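Local coordinates for protein Rho guanyl nucleotide exchange factor (Rom2), putative (Aspergillus fumigatus Af293, PDB 5O51) that probably acts, as a whole protein, as a guanyl-nucleotide exchange factor for Rho GTPases, this part being its beta-propeller CNH domain, at residues Y279-I290 against I299-M309. Numbering follows the deposited sequence.
Sequences YILAFEPNFIEI and IHIMTGKNIRM
I288 and M302 face each other as a hydrogen-bonded pair, N of each to O of the other at 2.9 Å. Strand 287-290 runs antiparallel to strand 299-303 here. Farther along, I299 and H300 both face I290 in a classic beta bulge, and I290 O accepts from the N of each. Past the strands, G304 N bonds to N286 O. I307 N then reaches P285 O at 3.0 Å in a straight bond, tying the turn at 285-286 to the chain beyond the corner at N306.

Apolar contacts fill the face that carries I288, I290 and M302. M302 bends at chi3 (68°), and its SD lies 3.9 Å from I290 CD1 and 4.1 Å from I288 CD1. The F283 ring is enclosed on three sides. M309 CG sits over the centre of one face, 3.9 Å from the centroid, and M309 SD adds an oblique Met-aromatic contact. I288 CG2 covers the opposite face. I307 CG2 meets the ring edge in plane, 3.8 Å from CD2 of F283. I307 CD1 packs against the F287 backbone.

Strands 279-284, 287-292 and 298-303 belong to one four-stranded propeller blade. After N306 the chain crosses to the next blade, where I317 and Y319 of strand 317-323 also touch F283. The contact thus joins two neighbouring blades.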
# COMPACT_ATOMS: atom_id res chain seq x y z
N TYR A 279 -3.19 4.97 17.92
CA TYR A 279 -3.55 5.97 16.88
C TYR A 279 -3.94 5.36 15.55
O TYR A 279 -3.48 4.29 15.18
CB TYR A 279 -2.46 6.98 16.71
CG TYR A 279 -1.99 7.65 18.00
CD1 TYR A 279 -2.82 8.52 18.71
CD2 TYR A 279 -0.71 7.41 18.50
CE1 TYR A 279 -2.39 9.13 19.85
CE2 TYR A 279 -0.27 8.02 19.65
CZ TYR A 279 -1.10 8.89 20.33
OH TYR A 279 -0.68 9.51 21.49
N ILE A 280 -4.83 6.05 14.82
CA ILE A 280 -5.17 5.69 13.46
C ILE A 280 -4.86 6.94 12.68
O ILE A 280 -5.29 8.07 13.08
CB ILE A 280 -6.61 5.13 13.32
CG1 ILE A 280 -7.07 5.06 11.86
CG2 ILE A 280 -7.63 5.91 14.11
CD1 ILE A 280 -6.39 3.93 11.13
N LEU A 281 -4.03 6.78 11.61
CA LEU A 281 -3.56 7.91 10.82
C LEU A 281 -4.15 7.83 9.41
O LEU A 281 -4.04 6.80 8.76
CB LEU A 281 -2.05 7.89 10.71
CG LEU A 281 -1.24 8.16 12.01
CD1 LEU A 281 -1.02 6.88 12.77
CD2 LEU A 281 0.11 8.77 11.74
N ALA A 282 -4.80 8.89 8.96
CA ALA A 282 -5.36 8.98 7.58
C ALA A 282 -4.52 9.94 6.75
O ALA A 282 -4.43 11.10 7.11
CB ALA A 282 -6.79 9.49 7.66
N PHE A 283 -3.91 9.48 5.63
CA PHE A 283 -3.09 10.40 4.79
C PHE A 283 -3.93 10.89 3.61
O PHE A 283 -4.47 10.05 2.89
CB PHE A 283 -1.86 9.60 4.25
CG PHE A 283 -0.89 9.20 5.32
CD1 PHE A 283 -1.17 8.18 6.21
CD2 PHE A 283 0.28 9.87 5.48
CE1 PHE A 283 -0.28 7.88 7.25
CE2 PHE A 283 1.19 9.55 6.48
CZ PHE A 283 0.90 8.57 7.37
N GLU A 284 -3.99 12.20 3.40
CA GLU A 284 -4.66 12.84 2.27
C GLU A 284 -3.61 13.77 1.65
O GLU A 284 -2.66 14.12 2.32
CB GLU A 284 -5.83 13.72 2.82
CG GLU A 284 -6.70 14.20 1.79
CD GLU A 284 -6.98 15.68 1.73
OE1 GLU A 284 -6.16 16.62 1.56
OE2 GLU A 284 -8.17 15.81 1.70
N PRO A 285 -3.79 14.24 0.39
CA PRO A 285 -2.69 15.03 -0.19
C PRO A 285 -2.26 16.28 0.60
O PRO A 285 -1.06 16.62 0.58
CB PRO A 285 -3.23 15.38 -1.59
CG PRO A 285 -3.96 14.13 -1.95
CD PRO A 285 -4.75 13.87 -0.67
N ASN A 286 -3.18 16.93 1.31
CA ASN A 286 -2.85 18.19 2.00
C ASN A 286 -2.75 18.05 3.48
O ASN A 286 -2.34 18.98 4.16
CB ASN A 286 -3.87 19.31 1.68
CG ASN A 286 -3.87 19.70 0.23
OD1 ASN A 286 -4.92 19.70 -0.43
ND2 ASN A 286 -2.73 20.01 -0.29
N PHE A 287 -3.00 16.88 4.03
CA PHE A 287 -2.78 16.71 5.48
C PHE A 287 -2.89 15.30 5.99
O PHE A 287 -3.59 14.46 5.45
CB PHE A 287 -3.76 17.62 6.34
CG PHE A 287 -5.23 17.42 6.05
CD1 PHE A 287 -5.88 18.22 5.14
CD2 PHE A 287 -5.98 16.55 6.81
CE1 PHE A 287 -7.25 18.10 4.92
CE2 PHE A 287 -7.34 16.41 6.58
CZ PHE A 287 -7.95 17.13 5.60
N ILE A 288 -2.22 15.06 7.09
CA ILE A 288 -2.38 13.81 7.83
C ILE A 288 -3.28 14.08 9.04
O ILE A 288 -2.98 14.97 9.83
CB ILE A 288 -1.05 13.29 8.41
CG1 ILE A 288 0.01 13.19 7.30
CG2 ILE A 288 -1.26 11.92 9.02
CD1 ILE A 288 1.39 12.87 7.81
N GLU A 289 -4.34 13.29 9.19
CA GLU A 289 -5.26 13.37 10.34
C GLU A 289 -5.03 12.22 11.27
O GLU A 289 -5.20 11.08 10.88
CB GLU A 289 -6.74 13.39 9.88
CG GLU A 289 -7.78 13.77 10.96
CD GLU A 289 -9.23 13.91 10.44
OE1 GLU A 289 -9.48 14.07 9.20
OE2 GLU A 289 -10.12 13.81 11.29
N ILE A 290 -4.75 12.55 12.51
CA ILE A 290 -4.48 11.53 13.56
C ILE A 290 -5.61 11.47 14.66
O ILE A 290 -5.85 12.47 15.33
CB ILE A 290 -3.11 11.75 14.18
CG1 ILE A 290 -2.05 11.80 13.05
CG2 ILE A 290 -2.82 10.70 15.25
CD1 ILE A 290 -0.73 12.37 13.58
N ILE A 299 -6.67 13.93 17.55
CA ILE A 299 -5.43 14.20 18.30
C ILE A 299 -4.59 15.27 17.63
O ILE A 299 -4.12 16.15 18.33
CB ILE A 299 -4.59 12.93 18.42
CG1 ILE A 299 -5.35 11.85 19.19
CG2 ILE A 299 -3.20 13.17 19.05
CD1 ILE A 299 -5.41 12.12 20.70
N HIS A 300 -4.34 15.16 16.31
CA HIS A 300 -3.41 16.08 15.63
C HIS A 300 -3.73 16.10 14.13
O HIS A 300 -4.19 15.11 13.54
CB HIS A 300 -1.93 15.73 16.02
CG HIS A 300 -0.93 16.78 15.64
ND1 HIS A 300 -1.14 18.13 15.88
CD2 HIS A 300 0.25 16.69 14.98
CE1 HIS A 300 -0.12 18.83 15.40
NE2 HIS A 300 0.73 17.98 14.84
N ILE A 301 -3.60 17.27 13.54
CA ILE A 301 -3.54 17.42 12.10
C ILE A 301 -2.12 17.93 11.71
O ILE A 301 -1.65 18.96 12.23
CB ILE A 301 -4.62 18.40 11.62
CG1 ILE A 301 -5.99 17.77 11.84
CG2 ILE A 301 -4.49 18.77 10.15
CD1 ILE A 301 -7.12 18.70 11.59
N MET A 302 -1.48 17.27 10.74
CA MET A 302 -0.12 17.74 10.21
C MET A 302 -0.31 18.19 8.75
O MET A 302 -0.59 17.36 7.87
CB MET A 302 0.88 16.58 10.31
CG MET A 302 1.00 15.88 11.65
SD MET A 302 1.99 14.30 11.65
CE MET A 302 3.62 15.02 11.33
N THR A 303 -0.25 19.49 8.47
CA THR A 303 -0.58 19.97 7.13
C THR A 303 0.66 19.87 6.23
O THR A 303 1.72 19.74 6.72
CB THR A 303 -1.09 21.41 7.14
OG1 THR A 303 -0.12 22.21 7.80
CG2 THR A 303 -2.36 21.53 7.95
N GLY A 304 0.47 19.90 4.91
CA GLY A 304 1.56 19.94 3.96
C GLY A 304 1.05 19.86 2.57
O GLY A 304 -0.13 20.12 2.29
N LYS A 305 1.93 19.49 1.68
CA LYS A 305 1.64 19.47 0.26
C LYS A 305 2.12 18.19 -0.44
O LYS A 305 3.21 17.75 -0.24
CB LYS A 305 2.27 20.75 -0.32
CG LYS A 305 1.57 21.16 -1.58
CD LYS A 305 2.41 22.10 -2.42
CE LYS A 305 1.99 21.96 -3.89
NZ LYS A 305 2.53 23.04 -4.75
N ASN A 306 1.26 17.57 -1.23
CA ASN A 306 1.57 16.33 -1.94
C ASN A 306 2.15 15.27 -0.95
O ASN A 306 3.22 14.72 -1.16
CB ASN A 306 2.51 16.60 -3.15
CG ASN A 306 2.65 15.40 -4.10
OD1 ASN A 306 1.86 14.45 -4.10
ND2 ASN A 306 3.68 15.45 -4.94
N ILE A 307 1.43 15.02 0.12
CA ILE A 307 1.79 13.99 1.11
C ILE A 307 1.42 12.65 0.56
O ILE A 307 0.33 12.51 0.08
CB ILE A 307 1.04 14.18 2.45
CG1 ILE A 307 1.50 15.48 3.10
CG2 ILE A 307 1.25 12.88 3.32
CD1 ILE A 307 0.60 16.04 4.21
N ARG A 308 2.35 11.69 0.56
CA ARG A 308 2.15 10.31 0.05
C ARG A 308 2.60 9.35 1.18
O ARG A 308 3.78 9.39 1.58
CB ARG A 308 3.11 10.05 -1.13
CG ARG A 308 2.77 10.78 -2.41
CD ARG A 308 4.03 11.28 -3.15
NE ARG A 308 4.49 12.55 -2.62
CZ ARG A 308 5.70 13.07 -2.69
NH1 ARG A 308 6.73 12.45 -3.27
NH2 ARG A 308 5.90 14.24 -2.15
N MET A 309 1.72 8.48 1.66
CA MET A 309 2.18 7.43 2.57
C MET A 309 3.02 6.40 1.80
O MET A 309 2.55 5.83 0.83
CB MET A 309 1.00 6.76 3.27
CG MET A 309 1.46 5.87 4.44
SD MET A 309 0.16 4.86 5.17
CE MET A 309 0.52 3.34 4.22